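Local structure of phytase (2GFI) at residues D224-E229 against D355-P360; D290-N295 against S361-V366. The protein probably removes phosphate groups from phytate as a 3-phytase, an acid phosphatase of the histidine acid phosphatase family. All coordinates share one frame; numbering follows the deposited sequence.

Contact 1. Residues D224-E229 against D355-P360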
loop_
_atom_site.group_PDB
_atom_site.type_symbol
_atom_site.label_atom_id
_atom_site.label_comp_id
_atom_site.label_asym_id
_atom_site.label_seq_id
_atom_site.Cartn_x
_atom_site.Cartn_y
_atom_site.Cartn_z
ATOM N N ASP A 224 28.250 27.293 1.881
ATOM C CA ASP A 224 27.939 27.876 3.183
ATOM C C ASP A 224 27.049 29.119 3.112
ATOM O O ASP A 224 26.508 29.539 4.111
ATOM C CB ASP A 224 29.242 28.176 3.948
ATOM C CG ASP A 224 29.942 26.908 4.446
ATOM O OD1 ASP A 224 29.368 25.795 4.359
ATOM O OD2 ASP A 224 31.088 26.928 4.940
ATOM N N GLU A 225 26.881 29.691 1.929
ATOM C CA GLU A 225 25.902 30.759 1.728
ATOM C C GLU A 225 24.450 30.324 1.917
ATOM O O GLU A 225 23.579 31.144 2.235
ATOM C CB GLU A 225 26.058 31.376 0.340
ATOM C CG GLU A 225 27.381 32.096 0.127
ATOM C CD GLU A 225 27.459 32.694 -1.265
ATOM O OE1 GLU A 225 26.469 33.351 -1.701
ATOM O OE2 GLU A 225 28.495 32.495 -1.941
ATOM N N TYR A 226 24.172 29.045 1.707
ATOM C CA TYR A 226 22.804 28.552 1.838
ATOM C C TYR A 226 22.288 28.723 3.277
ATOM O O TYR A 226 23.017 28.485 4.239
ATOM C CB TYR A 226 22.712 27.100 1.373
ATOM C CG TYR A 226 21.306 26.556 1.472
ATOM C CD1 TYR A 226 20.289 27.040 0.645
ATOM C CD2 TYR A 226 20.985 25.587 2.400
ATOM C CE1 TYR A 226 19.012 26.572 0.741
ATOM C CE2 TYR A 226 19.706 25.104 2.502
ATOM C CZ TYR A 226 18.722 25.592 1.666
ATOM O OH TYR A 226 17.430 25.102 1.759
ATOM N N THR A 227 21.038 29.141 3.409
ATOM C CA THR A 227 20.416 29.426 4.701
ATOM C C THR A 227 20.611 28.347 5.779
ATOM O O THR A 227 20.564 27.147 5.495
ATOM C CB THR A 227 18.908 29.713 4.476
ATOM O OG1 THR A 227 18.261 29.962 5.733
ATOM C CG2 THR A 227 18.175 28.468 3.852
ATOM N N THR A 228 20.852 28.794 7.012
ATOM C CA THR A 228 20.920 27.924 8.197
ATOM C C THR A 228 19.836 28.341 9.170
ATOM O O THR A 228 19.756 27.822 10.262
ATOM C CB THR A 228 22.287 28.046 8.931
ATOM O OG1 THR A 228 22.606 29.440 9.123
ATOM C CG2 THR A 228 23.435 27.524 8.087
ATOM N N GLU A 229 18.999 29.287 8.769
ATOM C CA GLU A 229 17.952 29.828 9.638
ATOM C C GLU A 229 17.026 28.746 10.170
ATOM O O GLU A 229 16.582 28.811 11.304
ATOM C CB GLU A 229 17.162 30.909 8.908
ATOM C CG GLU A 229 18.093 31.997 8.363
ATOM C CD GLU A 229 17.405 32.980 7.414
ATOM O OE1 GLU A 229 16.604 33.785 7.969
ATOM O OE2 GLU A 229 17.680 32.926 6.133
ATOM N N ASP A 355 20.940 30.914 -2.777
ATOM C CA ASP A 355 20.273 32.042 -2.133
ATOM C C ASP A 355 18.775 31.790 -2.004
ATOM O O ASP A 355 18.034 32.596 -1.475
ATOM C CB ASP A 355 20.600 33.360 -2.873
ATOM C CG ASP A 355 20.125 33.348 -4.336
ATOM O OD1 ASP A 355 20.277 32.299 -5.046
ATOM O OD2 ASP A 355 19.579 34.341 -4.871
ATOM N N TYR A 356 18.333 30.626 -2.458
ATOM C CA TYR A 356 16.985 30.174 -2.162
ATOM C C TYR A 356 16.955 28.664 -2.248
ATOM O O TYR A 356 17.957 28.062 -2.605
ATOM C CB TYR A 356 15.990 30.806 -3.143
ATOM C CG TYR A 356 16.090 30.249 -4.546
ATOM C CD1 TYR A 356 15.141 29.324 -5.021
ATOM C CD2 TYR A 356 17.132 30.640 -5.409
ATOM C CE1 TYR A 356 15.239 28.812 -6.321
ATOM C CE2 TYR A 356 17.207 30.159 -6.717
ATOM C CZ TYR A 356 16.273 29.239 -7.157
ATOM O OH TYR A 356 16.352 28.757 -8.443
ATOM N N THR A 357 15.807 28.059 -1.934
ATOM C CA THR A 357 15.631 26.622 -2.066
ATOM C C THR A 357 14.837 26.344 -3.351
ATOM O O THR A 357 13.680 26.732 -3.470
ATOM C CB THR A 357 14.914 26.029 -0.834
ATOM O OG1 THR A 357 15.571 26.477 0.352
ATOM C CG2 THR A 357 15.022 24.475 -0.795
ATOM N N PRO A 358 15.495 25.711 -4.320
ATOM C CA PRO A 358 14.832 25.307 -5.561
ATOM C C PRO A 358 13.968 24.076 -5.337
ATOM O O PRO A 358 14.291 23.233 -4.492
ATOM C CB PRO A 358 16.007 24.959 -6.512
ATOM C CG PRO A 358 17.105 24.547 -5.594
ATOM C CD PRO A 358 16.932 25.369 -4.311
ATOM N N PHE A 359 12.912 23.973 -6.136
ATOM C CA PHE A 359 12.039 22.837 -6.153
ATOM C C PHE A 359 11.797 22.488 -7.626
ATOM O O PHE A 359 11.253 23.314 -8.389
ATOM C CB PHE A 359 10.730 23.196 -5.436
ATOM C CG PHE A 359 10.888 23.385 -3.970
ATOM C CD1 PHE A 359 10.743 22.302 -3.104
ATOM C CD2 PHE A 359 11.212 24.643 -3.446
ATOM C CE1 PHE A 359 10.920 22.468 -1.730
ATOM C CE2 PHE A 359 11.393 24.826 -2.071
ATOM C CZ PHE A 359 11.240 23.742 -1.215
ATOM N N PRO A 360 12.223 21.294 -8.051
ATOM C CA PRO A 360 12.913 20.327 -7.181
ATOM C C PRO A 360 14.373 20.766 -7.057
ATOM O O PRO A 360 14.754 21.754 -7.651
ATOM C CB PRO A 360 12.819 19.025 -7.990
ATOM C CG PRO A 360 12.985 19.541 -9.470
ATOM C CD PRO A 360 12.127 20.831 -9.450
#

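Contact 2. Residues D290-N295 against S361-V366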
loop_
_atom_site.group_PDB
_atom_site.type_symbol
_atom_site.label_atom_id
_atom_site.label_comp_id
_atom_site.label_asym_id
_atom_site.label_seq_id
_atom_site.Cartn_x
_atom_site.Cartn_y
_atom_site.Cartn_z
ATOM N N ASP A 290 26.233 20.827 -1.026
ATOM C CA ASP A 290 27.538 20.332 -0.680
ATOM C C ASP A 290 28.010 19.249 -1.662
ATOM O O ASP A 290 29.119 19.312 -2.177
ATOM C CB ASP A 290 27.519 19.810 0.747
ATOM C CG ASP A 290 28.853 19.308 1.186
ATOM O OD1 ASP A 290 29.864 19.933 0.799
ATOM O OD2 ASP A 290 29.007 18.288 1.901
ATOM N N ASP A 291 27.180 18.246 -1.941
ATOM C CA ASP A 291 27.633 17.191 -2.850
ATOM C C ASP A 291 27.697 17.639 -4.285
ATOM O O ASP A 291 28.557 17.176 -5.024
ATOM C CB ASP A 291 26.780 15.948 -2.729
ATOM C CG ASP A 291 26.876 15.326 -1.366
ATOM O OD1 ASP A 291 27.921 15.489 -0.685
ATOM O OD2 ASP A 291 25.938 14.664 -0.883
ATOM N N TYR A 292 26.808 18.534 -4.700
ATOM C CA TYR A 292 26.908 19.023 -6.063
ATOM C C TYR A 292 28.243 19.745 -6.268
ATOM O O TYR A 292 28.930 19.502 -7.260
ATOM C CB TYR A 292 25.751 19.928 -6.469
ATOM C CG TYR A 292 26.013 20.560 -7.825
ATOM C CD1 TYR A 292 25.783 19.836 -9.007
ATOM C CD2 TYR A 292 26.533 21.857 -7.928
ATOM C CE1 TYR A 292 26.029 20.389 -10.258
ATOM C CE2 TYR A 292 26.787 22.422 -9.169
ATOM C CZ TYR A 292 26.533 21.679 -10.333
ATOM O OH TYR A 292 26.796 22.215 -11.569
ATOM N N TYR A 293 28.620 20.583 -5.307
ATOM C CA TYR A 293 29.807 21.428 -5.451
ATOM C C TYR A 293 31.123 20.737 -5.112
ATOM O O TYR A 293 32.202 21.212 -5.488
ATOM C CB TYR A 293 29.661 22.726 -4.652
ATOM C CG TYR A 293 28.791 23.736 -5.340
ATOM C CD1 TYR A 293 29.279 24.450 -6.439
ATOM C CD2 TYR A 293 27.455 23.967 -4.911
ATOM C CE1 TYR A 293 28.496 25.366 -7.093
ATOM C CE2 TYR A 293 26.660 24.881 -5.557
ATOM C CZ TYR A 293 27.193 25.586 -6.649
ATOM O OH TYR A 293 26.465 26.519 -7.312
ATOM N N SER A 294 31.024 19.625 -4.403
ATOM C CA SER A 294 32.184 18.849 -4.015
ATOM C C SER A 294 32.403 17.655 -4.917
ATOM O O SER A 294 33.523 17.391 -5.328
ATOM C CB SER A 294 32.013 18.377 -2.575
ATOM O OG SER A 294 31.628 19.496 -1.818
ATOM N N ASN A 295 31.325 16.930 -5.215
ATOM C CA ASN A 295 31.429 15.631 -5.882
ATOM C C ASN A 295 30.847 15.574 -7.276
ATOM O O ASN A 295 30.863 14.514 -7.890
ATOM C CB ASN A 295 30.740 14.543 -5.067
ATOM C CG ASN A 295 31.133 14.557 -3.619
ATOM O OD1 ASN A 295 32.267 14.871 -3.284
ATOM N ND2 ASN A 295 30.186 14.192 -2.739
ATOM N N SER A 361 15.177 20.081 -6.265
ATOM C CA SER A 361 16.600 20.321 -6.289
ATOM C C SER A 361 17.094 19.902 -7.677
ATOM O O SER A 361 16.807 18.790 -8.115
ATOM C CB SER A 361 17.301 19.527 -5.206
ATOM O OG SER A 361 18.704 19.602 -5.405
ATOM N N PRO A 362 17.798 20.787 -8.381
ATOM C CA PRO A 362 18.278 20.493 -9.747
ATOM C C PRO A 362 19.257 19.343 -9.755
ATOM O O PRO A 362 19.579 18.784 -10.813
ATOM C CB PRO A 362 19.022 21.784 -10.155
ATOM C CG PRO A 362 18.515 22.837 -9.211
ATOM C CD PRO A 362 18.170 22.140 -7.933
ATOM N N TYR A 363 19.777 19.033 -8.581
ATOM C CA TYR A 363 20.675 17.927 -8.437
ATOM C C TYR A 363 20.280 17.171 -7.204
ATOM O O TYR A 363 20.320 17.701 -6.119
ATOM C CB TYR A 363 22.093 18.438 -8.272
ATOM C CG TYR A 363 23.061 17.315 -8.055
ATOM C CD1 TYR A 363 23.455 16.496 -9.120
ATOM C CD2 TYR A 363 23.569 17.058 -6.796
ATOM C CE1 TYR A 363 24.343 15.464 -8.926
ATOM C CE2 TYR A 363 24.467 16.015 -6.589
ATOM C CZ TYR A 363 24.851 15.226 -7.647
ATOM O OH TYR A 363 25.742 14.195 -7.426
ATOM N N SER A 364 19.879 15.922 -7.359
ATOM C CA SER A 364 19.349 15.196 -6.220
ATOM C C SER A 364 20.375 14.156 -5.808
ATOM O O SER A 364 20.535 13.094 -6.438
ATOM C CB SER A 364 17.989 14.576 -6.559
ATOM O OG SER A 364 17.522 13.789 -5.477
ATOM N N HIS A 365 21.097 14.471 -4.751
ATOM C CA HIS A 365 22.139 13.558 -4.343
ATOM C C HIS A 365 21.612 12.128 -4.058
ATOM O O HIS A 365 22.166 11.136 -4.549
ATOM C CB HIS A 365 22.856 14.105 -3.145
ATOM C CG HIS A 365 23.839 13.155 -2.588
ATOM N ND1 HIS A 365 23.554 12.350 -1.516
ATOM C CD2 HIS A 365 25.092 12.838 -2.979
ATOM C CE1 HIS A 365 24.611 11.607 -1.239
ATOM N NE2 HIS A 365 25.556 11.888 -2.108
ATOM N N VAL A 366 20.534 12.044 -3.278
ATOM C CA VAL A 366 19.908 10.758 -2.893
ATOM C C VAL A 366 19.283 9.990 -4.083
ATOM O O VAL A 366 19.091 8.779 -4.004
ATOM C CB VAL A 366 18.877 10.986 -1.767
ATOM C CG1 VAL A 366 17.670 11.749 -2.290
ATOM C CG2 VAL A 366 18.476 9.675 -1.119
#

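Contact 1. Residues D224-E229 against D355-P360
Two loops of the histidine acid phosphatase fold meet through Tyr-226 and Thr-357: one runs between helices 220-223 and 229-241, the other between helices 333-343 and 365-368. Neither segment is a strand, so side chains rather than a backbone ladder hold them together. The phenol of Tyr-226 makes the link, its OH lying 2.7 Å from Thr-357 OG1 in a hydrogen bond that either hydroxyl could donate. OG1 sits at the ring edge, in the ring plane. Further along the same edge the carbonyl of Tyr-356 comes near the plane, its O 3.8 Å from Tyr-226 CE1. With CG anti to the backbone N (chi1 -179°), the ring extends so that its hydroxyl end reaches Thr-357. Threonine suits the receiving site because its two branches do different work: OG1 bonds the phenol, while the methyl CG2 packs beside the same oxygen, 3.6 Å from Tyr-226 OH.

One face of the ring carries Thr-227 CG2, and Tyr-285 of helix 277-295 makes an edge-to-face pair with the ring, placing the buried tyrosine between the loops and that helix. A phenylalanine in place of Tyr-226 would probably keep much of this packing but leave the buried Thr-357 OG1 without its phenol partner. The CB of Tyr-356 points away from 224-229, and its OH hydrogen-bonds Lys-400 NZ of the second subunit. Thr-227 in turn prepares the start of helix 229-241: its OG1 accepts from Glu-229 N at 3.2 Å, with an N-H...O angle of 151°.

Contact 2. Residues D290-N295 against S361-V366
The ring of Tyr-363 receives the edge of Tyr-292 over one face, joining the C-terminal end of helix 277-295 to the loop that enters the short helix 365-368 of the histidine acid phosphatase fold. The two rings form an edge-to-face pair, with centroids 5.5 Å apart and planes at 61°. Tyr-292 CD1 stands 3.8 Å above the Tyr-363 plane, offset toward its rim, while Tyr-292 CB packs against Tyr-363 CD2 at 3.6 Å. The opposite ortho carbon of Tyr-292, CD2, lies over the centre of the Tyr-293 ring, so consecutive tyrosines extend the aromatic cluster along the helix.

Tyrosine suits both positions, offering an apolar ring for the cluster and a hydroxyl for its far end: Tyr-292 OH hydrogen-bonds Asp-351, and Tyr-363 OH bonds Glu-337 OE1. The other oxygen of Glu-337 accepts from Asn-295 ND2, so this one carboxylate ties both segments to helix 333-343.

One helical turn before Asn-295, Asp-291 meets a different flat group. With CG anti to the carbonyl carbon (chi1 -63°), its carboxylate comes over one face of the His-365 ring, the two planes 46° apart. OD2 is 3.1 Å from His-365 NE2, but the angle is poor for a hydrogen bond; the oxygen rests on the ring rather than meeting a ring N-H. The His-365 side chain is also about 4 Å from that of Asp-333, the predicted proton donor, so this packing borders the probable catalytic site. Behind the carboxylate, the methylene of the aspartate adds an apolar touch, with Asp-291 CB 3.5 Å from His-365 CD2.

Contacts 1 and 2 lie with their centres about 13 Å apart, on the same side of the chain's centre. Along the chain their segments alternate: 224-229, 290-295, 355-360, then 361-366, the last two joined without a break. Helix 277-295 is common ground, since contact 1 packs on its middle turns through Tyr-226 and contact 2 uses its last residues. The continuous run 355-366 lies against this helix, with the second subunit near its first half and Asp-333 near its last residues. The centre of contact 1 is about 22 Å from the chain's centre and that of contact 2 about 12 Å; the one lies near the second subunit, the other beside the probable active site.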